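Local coordinates for protein beta-n-acetylhexosaminidase (Streptococcus pneumoniae, PDB 4AZI) that probably removes terminal N-acetylglucosamine residues from glycans as a family 20 glycoside hydrolase, an exo-beta-D-N-acetylglucosaminidase, at residues A[278-283]-A[290-295]. The protein carries 2 engineered substitutions. Residues are numbered along the deposited sequence; the frame is centred on the assembly and turned at random.
Engineered in segment 290-295: W291 (natural residue Gly), Y292 (natural residue Gly). With OAN (O-(2-acetamido-2-deoxy D-glucopyranosylidene) amino-N-phenylcarbamate), chain C.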
ATOM      1  N   ASP A 278      13.670   1.153  -6.425  1.00 10.31           N
ATOM      2  CA  ASP A 278      14.953   1.461  -5.784  1.00 10.79           C
ATOM      3  C   ASP A 278      14.882   1.320  -4.263  1.00 10.76           C
ATOM      4  O   ASP A 278      15.874   1.004  -3.613  1.00 10.93           O
ATOM      5  CB  ASP A 278      15.390   2.888  -6.152  1.00 10.89           C
ATOM      6  CG  ASP A 278      15.949   2.995  -7.564  1.00 11.23           C
ATOM      7  OD1 ASP A 278      16.071   1.952  -8.250  1.00 11.64           O
ATOM      8  OD2 ASP A 278      16.266   4.128  -7.990  1.00 11.28           O
ATOM      9  N   TRP A 279      13.699   1.566  -3.702  1.00 11.23           N
ATOM     10  CA  TRP A 279      13.501   1.522  -2.250  1.00 11.47           C
ATOM     11  C   TRP A 279      12.900   0.227  -1.717  1.00 11.57           C
ATOM     12  O   TRP A 279      12.482   0.171  -0.557  1.00 11.83           O
ATOM     13  CB  TRP A 279      12.689   2.744  -1.789  1.00 11.44           C
ATOM     14  CG  TRP A 279      13.263   4.070  -2.256  1.00 11.62           C
ATOM     15  CD1 TRP A 279      14.595   4.468  -2.245  1.00 11.65           C
ATOM     16  CD2 TRP A 279      12.530   5.223  -2.806  1.00 11.55           C
ATOM     17  NE1 TRP A 279      14.733   5.738  -2.754  1.00 11.97           N
ATOM     18  CE2 TRP A 279      13.536   6.249  -3.103  1.00 11.72           C
ATOM     19  CE3 TRP A 279      11.191   5.491  -3.086  1.00 11.58           C
ATOM     20  CZ2 TRP A 279      13.193   7.484  -3.652  1.00 11.74           C
ATOM     21  CZ3 TRP A 279      10.858   6.736  -3.641  1.00 11.64           C
ATOM     22  CH2 TRP A 279      11.836   7.711  -3.906  1.00 11.59           C
ATOM     23  N   TYR A 280      12.857  -0.822  -2.543  1.00 11.39           N
ATOM     24  CA  TYR A 280      12.286  -2.120  -2.143  1.00 11.51           C
ATOM     25  C   TYR A 280      13.226  -2.889  -1.201  1.00 12.02           C
ATOM     26  O   TYR A 280      14.439  -2.896  -1.409  1.00 12.37           O
ATOM     27  CB  TYR A 280      12.019  -2.991  -3.379  1.00 11.08           C
ATOM     28  CG  TYR A 280      10.728  -2.722  -4.137  1.00 10.92           C
ATOM     29  CD1 TYR A 280       9.947  -1.593  -3.871  1.00 10.78           C
ATOM     30  CD2 TYR A 280      10.300  -3.593  -5.137  1.00 10.72           C
ATOM     31  CE1 TYR A 280       8.769  -1.347  -4.574  1.00 10.73           C
ATOM     32  CE2 TYR A 280       9.129  -3.357  -5.843  1.00 10.65           C
ATOM     33  CZ  TYR A 280       8.359  -2.244  -5.551  1.00 10.88           C
ATOM     34  OH  TYR A 280       7.184  -2.012  -6.249  1.00 10.99           O
ATOM     35  N   TYR A 281      12.661  -3.538  -0.185  1.00 12.33           N
ATOM     36  CA  TYR A 281      13.400  -4.512   0.637  1.00 12.72           C
ATOM     37  C   TYR A 281      12.567  -5.764   0.884  1.00 12.90           C
ATOM     38  O   TYR A 281      11.436  -5.668   1.357  1.00 12.83           O
ATOM     39  CB  TYR A 281      13.843  -3.926   1.982  1.00 12.61           C
ATOM     40  CG  TYR A 281      14.453  -4.972   2.911  1.00 12.80           C
ATOM     41  CD1 TYR A 281      15.560  -5.732   2.510  1.00 12.92           C
ATOM     42  CD2 TYR A 281      13.911  -5.219   4.178  1.00 12.84           C
ATOM     43  CE1 TYR A 281      16.110  -6.697   3.342  1.00 13.15           C
ATOM     44  CE2 TYR A 281      14.460  -6.183   5.024  1.00 13.03           C
ATOM     45  CZ  TYR A 281      15.563  -6.917   4.599  1.00 12.99           C
ATOM     46  OH  TYR A 281      16.120  -7.878   5.423  1.00 13.53           O
ATOM     47  N   ILE A 282      13.140  -6.925   0.557  1.00 13.10           N
ATOM     48  CA  ILE A 282      12.515  -8.223   0.818  1.00 13.38           C
ATOM     49  C   ILE A 282      13.112  -8.753   2.112  1.00 13.98           C
ATOM     50  O   ILE A 282      14.339  -8.856   2.230  1.00 13.82           O
ATOM     51  CB  ILE A 282      12.767  -9.229  -0.341  1.00 13.47           C
ATOM     52  CG1 ILE A 282      12.102  -8.746  -1.643  1.00 13.17           C
ATOM     53  CG2 ILE A 282      12.270 -10.625   0.021  1.00 12.89           C
ATOM     54  CD1 ILE A 282      12.660  -9.394  -2.902  1.00 13.30           C
ATOM     55  N   LEU A 283      12.255  -9.074   3.081  1.00 14.16           N
ATOM     56  CA  LEU A 283      12.711  -9.600   4.372  1.00 14.76           C
ATOM     57  C   LEU A 283      13.692 -10.753   4.174  1.00 15.36           C
ATOM     58  O   LEU A 283      13.397 -11.714   3.454  1.00 15.38           O
ATOM     59  CB  LEU A 283      11.529 -10.071   5.232  1.00 14.32           C
ATOM     60  CG  LEU A 283      10.363  -9.130   5.566  1.00 14.36           C
ATOM     61  CD1 LEU A 283       9.412  -9.817   6.544  1.00 14.00           C
ATOM     62  CD2 LEU A 283      10.834  -7.796   6.128  1.00 14.03           C
ATOM     63  N   GLY A 290      19.471 -11.951  -4.966  1.00 28.98           N
ATOM     64  CA  GLY A 290      19.015 -11.169  -6.119  1.00 27.41           C
ATOM     65  C   GLY A 290      18.794  -9.696  -5.802  1.00 26.08           C
ATOM     66  O   GLY A 290      19.576  -9.094  -5.068  1.00 25.77           O
ATOM     67  N   TRP A 291      17.736  -9.111  -6.365  1.00 24.42           N
ATOM     68  CA  TRP A 291      17.425  -7.694  -6.139  1.00 23.32           C
ATOM     69  C   TRP A 291      16.807  -7.455  -4.783  1.00 20.61           C
ATOM     70  O   TRP A 291      16.360  -8.391  -4.111  1.00 19.87           O
ATOM     71  CB  TRP A 291      16.493  -7.152  -7.227  1.00 25.43           C
ATOM     72  CG  TRP A 291      16.988  -7.381  -8.634  1.00 28.42           C
ATOM     73  CD1 TRP A 291      16.749  -8.486  -9.441  1.00 29.09           C
ATOM     74  CD2 TRP A 291      17.835  -6.490  -9.450  1.00 30.61           C
ATOM     75  NE1 TRP A 291      17.374  -8.351 -10.656  1.00 30.85           N
ATOM     76  CE2 TRP A 291      18.041  -7.177 -10.727  1.00 31.07           C
ATOM     77  CE3 TRP A 291      18.418  -5.240  -9.256  1.00 31.48           C
ATOM     78  CZ2 TRP A 291      18.794  -6.617 -11.755  1.00 31.55           C
ATOM     79  CZ3 TRP A 291      19.180  -4.691 -10.300  1.00 31.37           C
ATOM     80  CH2 TRP A 291      19.361  -5.365 -11.516  1.00 31.28           C
ATOM     81  N   TYR A 292      16.784  -6.186  -4.379  1.00 17.97           N
ATOM     82  CA  TYR A 292      16.004  -5.728  -3.225  1.00 16.30           C
ATOM     83  C   TYR A 292      16.536  -6.226  -1.879  1.00 15.83           C
ATOM     84  O   TYR A 292      15.763  -6.548  -0.972  1.00 15.13           O
ATOM     85  CB  TYR A 292      14.517  -6.076  -3.408  1.00 14.81           C
ATOM     86  CG  TYR A 292      13.960  -5.740  -4.786  1.00 13.77           C
ATOM     87  CD1 TYR A 292      14.232  -4.514  -5.396  1.00 13.10           C
ATOM     88  CD2 TYR A 292      13.129  -6.638  -5.462  1.00 13.03           C
ATOM     89  CE1 TYR A 292      13.705  -4.203  -6.646  1.00 13.13           C
ATOM     90  CE2 TYR A 292      12.604  -6.330  -6.715  1.00 12.81           C
ATOM     91  CZ  TYR A 292      12.893  -5.112  -7.298  1.00 12.32           C
ATOM     92  OH  TYR A 292      12.372  -4.807  -8.533  1.00 11.80           O
ATOM     93  N   PHE A 293      17.859  -6.293  -1.764  1.00 15.77           N
ATOM     94  CA  PHE A 293      18.498  -6.618  -0.483  1.00 16.30           C
ATOM     95  C   PHE A 293      18.694  -5.332   0.327  1.00 16.14           C
ATOM     96  O   PHE A 293      18.617  -4.233  -0.233  1.00 15.26           O
ATOM     97  CB  PHE A 293      19.803  -7.418  -0.676  1.00 16.81           C
ATOM     98  CG  PHE A 293      20.834  -6.740  -1.543  1.00 17.26           C
ATOM     99  CD1 PHE A 293      20.779  -6.844  -2.933  1.00 17.43           C
ATOM    100  CD2 PHE A 293      21.887  -6.029  -0.968  1.00 17.42           C
ATOM    101  CE1 PHE A 293      21.740  -6.230  -3.728  1.00 17.39           C
ATOM    102  CE2 PHE A 293      22.846  -5.415  -1.761  1.00 17.22           C
ATOM    103  CZ  PHE A 293      22.772  -5.515  -3.140  1.00 17.12           C
ATOM    104  N   LEU A 294      18.934  -5.471   1.632  1.00 16.06           N
ATOM    105  CA  LEU A 294      18.884  -4.332   2.558  1.00 16.31           C
ATOM    106  C   LEU A 294      19.897  -3.219   2.294  1.00 16.61           C
ATOM    107  O   LEU A 294      19.531  -2.045   2.214  1.00 16.41           O
ATOM    108  CB  LEU A 294      18.998  -4.811   4.013  1.00 16.64           C
ATOM    109  CG  LEU A 294      18.741  -3.747   5.082  1.00 16.43           C
ATOM    110  CD1 LEU A 294      17.363  -3.107   4.910  1.00 16.09           C
ATOM    111  CD2 LEU A 294      18.908  -4.351   6.470  1.00 16.78           C
ATOM    112  N   LYS A 295      21.165  -3.591   2.152  1.00 17.40           N
ATOM    113  CA  LYS A 295      22.248  -2.620   1.993  1.00 18.00           C
ATOM    114  C   LYS A 295      22.012  -1.640   0.834  1.00 17.52           C
ATOM    115  O   LYS A 295      22.201  -0.428   0.974  1.00 17.05           O
ATOM    116  CB  LYS A 295      23.563  -3.373   1.821  1.00 19.36           C
ATOM    117  CG  LYS A 295      24.827  -2.554   2.026  1.00 20.96           C
ATOM    118  CD  LYS A 295      26.015  -3.455   2.370  1.00 22.02           C
ATOM    119  CE  LYS A 295      26.110  -4.703   1.495  1.00 22.56           C
ATOM    120  NZ  LYS A 295      26.183  -4.425   0.028  1.00 23.81           N
TER
HETATM  121  CAH OAN C2038       4.267  -4.057  -7.623  1.00 10.13           C
HETATM  122  CAG OAN C2038       5.409  -4.958  -7.127  1.00 10.25           C
HETATM  123  OAN OAN C2038       6.405  -4.464  -6.619  1.00 10.06           O
HETATM  124  NAI OAN C2038       5.225  -6.267  -7.307  1.00 10.69           N
HETATM  125  CAB OAN C2038       6.180  -7.318  -6.897  1.00 11.33           C
HETATM  126  CAC OAN C2038       5.975  -7.651  -5.418  1.00 11.22           C
HETATM  127  OAJ OAN C2038       4.887  -8.575  -5.287  1.00 11.11           O
HETATM  128  CAD OAN C2038       7.234  -8.248  -4.807  1.00 11.61           C
HETATM  129  OAK OAN C2038       6.947  -8.550  -3.448  1.00 11.78           O
HETATM  130  CAE OAN C2038       8.371  -7.218  -4.878  1.00 11.69           C
HETATM  131  CAF OAN C2038       9.717  -7.710  -4.338  1.00 12.02           C
HETATM  132  OAM OAN C2038      10.222  -8.773  -5.153  1.00 12.22           O
HETATM  133  OAL OAN C2038       8.590  -6.712  -6.222  1.00 11.82           O
HETATM  134  CAA OAN C2038       7.644  -6.924  -7.188  1.00 11.89           C
HETATM  135  NAY OAN C2038       8.029  -6.761  -8.436  1.00 13.01           N
HETATM  136  OAQ OAN C2038       9.335  -6.417  -8.620  1.00 14.48           O
HETATM  137  CAP OAN C2038       9.883  -6.880  -9.783  1.00 14.97           C
HETATM  138  OAR OAN C2038      11.037  -6.567 -10.081  1.00 14.75           O
HETATM  139  NAO OAN C2038       9.109  -7.672 -10.541  1.00 16.09           N
HETATM  140  CAS OAN C2038       9.451  -8.189 -11.731  1.00 17.22           C
HETATM  141  CAT OAN C2038       8.573  -8.006 -12.800  1.00 17.14           C
HETATM  142  CAU OAN C2038       8.874  -8.523 -14.059  1.00 17.41           C
HETATM  143  CAV OAN C2038      10.060  -9.227 -14.257  1.00 17.79           C
HETATM  144  CAW OAN C2038      10.948  -9.419 -13.189  1.00 17.97           C
HETATM  145  CAX OAN C2038      10.644  -8.903 -11.926  1.00 17.48           C
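Y280 and Y292 run alongside each other at the rim of the TIM barrel, in the beta-alpha-beta unit where strand 271-282 leads through a loop into helix 294-303. Their rings form an edge-to-face pair, with centroids 5.0 Å apart and planes at 60°: the CD2 edge of Y280 sits over the centre of the Y292 face. The closest approach is at the base of the pair, Y280 CB to Y292 CD1 at 3.4 Å. Because CG of Y292 is anti to its carbonyl carbon (chi1 -46°), the ring extends beside that of Y280 toward the inhibitor. I282 CD1 meets the edge of the Y292 ring, while CB of W291 covers the face turned from Y280. W291 and Y292 are both engineered; the natural residues are glycines.

The backbones are pinned by one hydrogen bond: I282 N donates to Y292 O at 3.1 Å, nearly straight at 169°. The same oxygen also receives a CA-H...O contact from Y281. At the start of helix 294-303, L294 CD1 stands over one face of the Y281 ring, 3.9 Å from the centroid and almost on the ring normal, a clear CH-pi contact. The Y281 hydroxyl is hydrogen-bonded to E341 of helix 339-352 and to G284 N, which anchors the far end of the ring.

Packing is tight where Y280, Y281 and I282 meet Y292 and L294, with Y281 CE1 3.5 Å from L294 CB. It is looser at exposed W291, whose side chain stays at least 6.2 Å from 278-283; F293 turns off its side chain alone, its backbone C meeting the Y281 ring edge. On the pocket side the hydroxyls of Y280 and of engineered Y292 donate to the inhibitor: Y280 OH to the acetamido oxygen OAN at 2.6 Å, and Y292 OH to the carbamate oxygen OAR at 2.7 Å.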